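Local coordinates for protein beta-lactamase II (PDB 6V72) that probably hydrolyses the amide bond of beta-lactam antibiotics to give substituted beta-amino acids, as a zinc-dependent class B metallo-beta-lactamase, at residues G162-R167 with G183-A188; L54-G59 with A154-Y159. One frame throughout, in Å; residues are numbered along the deposited sequence.

Contact 1: residues G162-R167 with G183-A188; sequences GGAHTR and GCMIKA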
loop_
_atom_site.group_PDB
_atom_site.type_symbol
_atom_site.label_atom_id
_atom_site.label_comp_id
_atom_site.label_asym_id
_atom_site.label_seq_id
_atom_site.Cartn_x
_atom_site.Cartn_y
_atom_site.Cartn_z
ATOM N N GLY A 162 8.946 15.901 9.654
ATOM C CA GLY A 162 8.419 16.275 8.358
ATOM C C GLY A 162 7.378 15.277 7.889
ATOM O O GLY A 162 7.156 14.228 8.497
ATOM N N GLY A 163 6.758 15.608 6.758
ATOM C CA GLY A 163 5.706 14.759 6.221
ATOM C C GLY A 163 6.236 13.418 5.737
ATOM O O GLY A 163 7.330 13.314 5.180
ATOM N N ALA A 164 5.436 12.380 5.931
ATOM C CA ALA A 164 5.837 11.064 5.449
ATOM C C ALA A 164 4.584 10.209 5.301
ATOM O O ALA A 164 3.852 10.365 4.325
ATOM C CB ALA A 164 6.862 10.430 6.389
ATOM N N HIS A 165 4.296 9.346 6.279
ATOM C CA HIS A 165 3.082 8.537 6.195
ATOM C C HIS A 165 1.841 9.427 6.215
ATOM O O HIS A 165 0.847 9.163 5.507
ATOM C CB HIS A 165 3.053 7.525 7.334
ATOM C CG HIS A 165 1.798 6.711 7.398
ATOM N ND1 HIS A 165 1.633 5.547 6.680
ATOM C CD2 HIS A 165 0.662 6.875 8.119
ATOM C CE1 HIS A 165 0.440 5.036 6.942
ATOM N NE2 HIS A 165 -0.170 5.826 7.810
ATOM N N THR A 166 1.890 10.492 7.011
ATOM C CA THR A 166 0.954 11.603 6.957
ATOM C C THR A 166 1.741 12.901 7.020
ATOM O O THR A 166 2.920 12.915 7.357
ATOM C CB THR A 166 -0.060 11.565 8.104
ATOM O OG1 THR A 166 0.644 11.690 9.350
ATOM C CG2 THR A 166 -0.830 10.276 8.090
ATOM N N ARG A 167 1.056 14.015 6.745
ATOM C CA ARG A 167 1.724 15.315 6.769
ATOM C C ARG A 167 2.272 15.629 8.150
ATOM O O ARG A 167 3.331 16.258 8.288
ATOM C CB ARG A 167 0.753 16.423 6.343
ATOM C CG ARG A 167 1.423 17.804 6.165
ATOM C CD ARG A 167 0.412 18.936 5.953
ATOM N NE ARG A 167 -0.453 19.066 7.124
ATOM C CZ ARG A 167 -1.598 19.746 7.162
ATOM N NH1 ARG A 167 -2.024 20.409 6.080
ATOM N NH2 ARG A 167 -2.306 19.762 8.295
ATOM N N GLY A 183 6.482 5.435 15.023
ATOM C CA GLY A 183 5.078 5.531 14.659
ATOM C C GLY A 183 4.752 4.772 13.380
ATOM O O GLY A 183 5.266 3.687 13.124
ATOM N N CYS A 184 3.868 5.342 12.562
ATOM C CA CYS A 184 3.475 4.698 11.318
ATOM C C CYS A 184 4.416 5.001 10.170
ATOM O O CYS A 184 4.220 4.463 9.077
ATOM C CB CYS A 184 2.066 5.104 10.913
ATOM S SG CYS A 184 0.737 4.261 11.860
HETATM N N MSE A 185 5.431 5.816 10.398
HETATM C CA MSE A 185 6.330 6.201 9.342
HETATM C C MSE A 185 7.376 5.120 9.057
HETATM O O MSE A 185 7.794 4.937 7.914
HETATM C CB MSE A 185 6.978 7.512 9.733
HETATM C CG MSE A 185 8.152 7.934 8.940
HETATM SE SE MSE A 185 8.641 9.635 9.738
HETATM C CE MSE A 185 7.258 9.812 11.100
ATOM N N ILE A 186 7.787 4.402 10.107
ATOM C CA ILE A 186 8.853 3.407 10.019
ATOM C C ILE A 186 8.223 2.036 9.866
ATOM O O ILE A 186 7.266 1.690 10.590
ATOM C CB ILE A 186 9.770 3.472 11.257
ATOM C CG1 ILE A 186 10.420 4.856 11.356
ATOM C CG2 ILE A 186 10.859 2.378 11.221
ATOM C CD1 ILE A 186 11.393 5.183 10.204
ATOM N N LYS A 187 8.733 1.274 8.900
ATOM C CA LYS A 187 8.299 -0.078 8.585
ATOM C C LYS A 187 9.423 -1.057 8.872
ATOM O O LYS A 187 10.573 -0.670 9.100
ATOM C CB LYS A 187 7.907 -0.208 7.111
ATOM C CG LYS A 187 6.950 0.813 6.597
ATOM C CD LYS A 187 5.733 0.977 7.470
ATOM C CE LYS A 187 4.737 1.809 6.714
ATOM N NZ LYS A 187 3.663 2.333 7.578
ATOM N N ALA A 188 9.091 -2.339 8.753
ATOM C CA ALA A 188 10.003 -3.387 9.192
ATOM C C ALA A 188 11.226 -3.459 8.285
ATOM O O ALA A 188 11.179 -3.071 7.117
ATOM C CB ALA A 188 9.292 -4.740 9.206
HETATM O O HOH W 1 3.735 4.584 5.346
#

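Contact 2: residues L54-G59 with A154-Y159; sequences LLVVNG and APLRLY. With EDO (1,2-ethanediol), chain K.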
loop_
_atom_site.group_PDB
_atom_site.type_symbol
_atom_site.label_atom_id
_atom_site.label_comp_id
_atom_site.label_asym_id
_atom_site.label_seq_id
_atom_site.Cartn_x
_atom_site.Cartn_y
_atom_site.Cartn_z
ATOM N N LEU A 54 3.478 2.807 23.417
ATOM C CA LEU A 54 4.352 2.696 24.581
ATOM C C LEU A 54 3.635 3.158 25.835
ATOM O O LEU A 54 2.694 3.947 25.783
ATOM C CB LEU A 54 5.640 3.533 24.434
ATOM C CG LEU A 54 6.496 3.317 23.182
ATOM C CD1 LEU A 54 7.656 4.296 23.158
ATOM C CD2 LEU A 54 6.982 1.886 23.156
ATOM N N LEU A 55 4.097 2.631 26.966
ATOM C CA LEU A 55 3.701 3.111 28.280
ATOM C C LEU A 55 4.991 3.296 29.066
ATOM O O LEU A 55 5.733 2.329 29.276
ATOM C CB LEU A 55 2.741 2.116 28.943
ATOM C CG LEU A 55 2.027 2.502 30.213
ATOM C CD1 LEU A 55 1.004 3.617 30.002
ATOM C CD2 LEU A 55 1.336 1.241 30.724
ATOM N N VAL A 56 5.302 4.539 29.439
ATOM C CA VAL A 56 6.612 4.893 29.979
ATOM C C VAL A 56 6.438 5.396 31.401
ATOM O O VAL A 56 5.691 6.351 31.639
ATOM C CB VAL A 56 7.309 5.958 29.106
ATOM C CG1 VAL A 56 8.663 6.361 29.721
ATOM C CG2 VAL A 56 7.472 5.441 27.686
ATOM N N VAL A 57 7.165 4.783 32.338
ATOM C CA VAL A 57 7.116 5.188 33.738
ATOM C C VAL A 57 7.886 6.486 33.944
ATOM O O VAL A 57 9.015 6.653 33.471
ATOM C CB VAL A 57 7.683 4.077 34.630
ATOM C CG1 VAL A 57 7.841 4.588 36.080
ATOM C CG2 VAL A 57 6.798 2.826 34.563
ATOM N N ASN A 58 7.283 7.405 34.694
ATOM C CA ASN A 58 7.987 8.583 35.202
ATOM C C ASN A 58 7.542 8.783 36.647
ATOM O O ASN A 58 6.445 9.293 36.890
ATOM C CB ASN A 58 7.691 9.818 34.366
ATOM C CG ASN A 58 8.403 11.059 34.890
ATOM O OD1 ASN A 58 8.750 11.139 36.071
ATOM N ND2 ASN A 58 8.620 12.036 34.017
ATOM N N GLY A 59 8.400 8.396 37.593
ATOM C CA GLY A 59 8.054 8.565 38.990
ATOM C C GLY A 59 6.879 7.681 39.325
ATOM O O GLY A 59 6.909 6.469 39.096
ATOM N N ALA A 154 8.247 14.356 29.117
ATOM C CA ALA A 154 9.552 13.852 29.528
ATOM C C ALA A 154 9.378 12.575 30.350
ATOM O O ALA A 154 8.450 12.485 31.165
ATOM C CB ALA A 154 10.289 14.920 30.349
ATOM N N PRO A 155 10.262 11.572 30.192
ATOM C CA PRO A 155 11.533 11.591 29.456
ATOM C C PRO A 155 11.438 11.385 27.958
ATOM O O PRO A 155 12.469 11.419 27.310
ATOM C CB PRO A 155 12.309 10.436 30.089
ATOM C CG PRO A 155 11.220 9.461 30.469
ATOM C CD PRO A 155 10.112 10.346 30.997
ATOM N N LEU A 156 10.242 11.182 27.417
ATOM C CA LEU A 156 10.123 11.107 25.968
ATOM C C LEU A 156 10.595 12.408 25.344
ATOM O O LEU A 156 10.275 13.502 25.827
ATOM C CB LEU A 156 8.679 10.839 25.551
ATOM C CG LEU A 156 8.176 9.445 25.923
ATOM C CD1 LEU A 156 6.665 9.451 25.894
ATOM C CD2 LEU A 156 8.735 8.350 25.006
ATOM N N ARG A 157 11.353 12.291 24.264
ATOM C CA ARG A 157 11.718 13.446 23.457
ATOM C C ARG A 157 10.904 13.381 22.177
ATOM O O ARG A 157 10.981 12.396 21.434
ATOM C CB ARG A 157 13.215 13.464 23.179
ATOM C CG ARG A 157 14.041 13.568 24.462
ATOM C CD ARG A 157 13.792 14.861 25.215
ATOM N NE ARG A 157 14.840 15.083 26.212
ATOM C CZ ARG A 157 14.650 15.079 27.532
ATOM N NH1 ARG A 157 15.682 15.264 28.334
ATOM N NH2 ARG A 157 13.439 14.918 28.051
ATOM N N LEU A 158 10.097 14.405 21.944
ATOM C CA LEU A 158 9.185 14.436 20.801
ATOM C C LEU A 158 9.830 15.144 19.614
ATOM O O LEU A 158 10.357 16.249 19.767
ATOM C CB LEU A 158 7.910 15.183 21.172
ATOM C CG LEU A 158 6.830 14.463 21.954
ATOM C CD1 LEU A 158 7.358 13.618 23.062
ATOM C CD2 LEU A 158 5.908 15.549 22.478
ATOM N N TYR A 159 9.746 14.528 18.434
ATOM C CA TYR A 159 10.424 15.026 17.244
ATOM C C TYR A 159 9.490 14.961 16.041
ATOM O O TYR A 159 8.952 13.892 15.721
ATOM C CB TYR A 159 11.694 14.203 16.962
ATOM C CG TYR A 159 12.459 14.737 15.774
ATOM C CD1 TYR A 159 13.150 15.938 15.853
ATOM C CD2 TYR A 159 12.480 14.044 14.565
ATOM C CE1 TYR A 159 13.840 16.431 14.762
ATOM C CE2 TYR A 159 13.156 14.521 13.479
ATOM C CZ TYR A 159 13.840 15.711 13.569
ATOM O OH TYR A 159 14.536 16.186 12.459
HETATM C C1 EDO K . 11.550 4.592 32.046
HETATM O O1 EDO K . 11.274 4.893 33.426
HETATM C C2 EDO K . 11.888 5.878 31.293
HETATM O O2 EDO K . 13.031 6.509 31.877
#

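Contact 1: residues G162-R167 with G183-A188
His165 faces the loop 183-188 from CB outward. CB lies 4.1 Å from CA of Met185, the residue whose CA is nearest its own, and 3.7 Å from the carbonyl O of Cys184. CG is about equally near that oxygen and Cys184 CB. With CG anti to the backbone N (chi1 176°), the imidazole stands over the cysteine: CB of Cys184 covers one ring face as a CH-pi contact, 3.8 Å from the centroid and 20° off the normal, displaced toward the rim. CD2 of His165 lies 3.6 Å from Cys184 CB, and NE2 a little farther from that same carbon. SG of Cys184 sits farther off and oblique to the ring.

Both residues are zinc ligands of this metallo-beta-lactamase. His165 and Cys184 bind different zinc ions in structures of the protein, whereas the present model has no zinc at this site; His96 and His226, two further ligands, lie close to the cysteine side chain. The contact therefore joins two loops that each bring a ligand to the active site.

At the edge of the imidazole, in its plane, a water lies 2.7 Å from ND1 of His165. The same water accepts a weak bond from Lys187, whose NZ also donates to the carbonyl O of Cys184 at 2.7 Å, tilted 20° from the carbonyl plane. This ammonium approaches the imidazole obliquely, and the two side chains cross at about a right angle. Next to His165 in the chain, Ala164 CB rests 3.8 Å from CG of selenomethionine Met185 in the conformer modelled here, of two deposited, while Tyr205 of helix 205-215 touches both Ala164 and His165.

Contact 2: residues L54-G59 with A154-Y159
The Asn58 carboxamide meets the carbonyl of Ala154 edge-on: the acceptor O lies only 7° out of the amide plane and takes a hydrogen bond from ND2 of Asn58 at 2.9 Å, with an N-H...O angle of 149°. Seen from the carbonyl, the same bond is less regular, since the donor stands above the peptide plane, 43° out of it, and does not follow a lone pair. On the other flat group, the guanidinium of Arg157, Ala154 CB lies in plane at the edge, a contact within 154-159 itself.

The Asn58 side chain extends away from its own backbone N, which carries the amide out from the end of strand 49-58 and past Pro155. The two side chains slide by each other in opposite directions, bringing ND2 of Asn58 to 3.8 Å from CD of Pro155. A cis peptide bond precedes this proline. Two residues back, on the same side of the strand, CG1 of Val56 and CG of Pro155 meet tip to tip at 4.1 Å, and CG2 of Val56 approaches CD2 of Leu156 at 4.2 Å.

These contacts connect the two beta-sheets of the alpha-beta/beta-alpha metallo-beta-lactamase fold: strand 49-58 belongs to the larger, the loop 154-156 leads into strand 157-159 of the smaller, and Leu156 also touches Ile63 and Val172, one from each. An ethanediol, probably from the crystallisation liquor, donates from O1 to the carbonyl O of Val57 at 2.9 Å and rests C2 against Val56 and Pro155. The apolar pairs thus sit at loose van der Waals distance, while the single hydrogen bond from the Asn58 amide is the directional element, its off-plane approach suggesting less than optimal geometry.

How the contacts relate
Contact 1 is a buried meeting of two loops, and contact 2 is only partly buried; their centres are 20 Å apart, on opposite sides of the chain's centre. Segments 154-159 and 162-167 nearly follow one another in sequence, so strand 157-159 runs from the inter-sheet contact toward the loop carrying a zinc ligand. Helix 205-215 is a shared neighbour, touching Tyr159 near contact 2 and Ala164 and His165 at contact 1. Their chemistry differs with place: contact 1 has no direct hydrogen bond across it and combines an aromatic face with a water bridge that is weak on its lysine side, whereas contact 2 pairs aliphatic side chains of a strand and of the loop entering the other sheet, and adds one direct side-chain-to-backbone hydrogen bond.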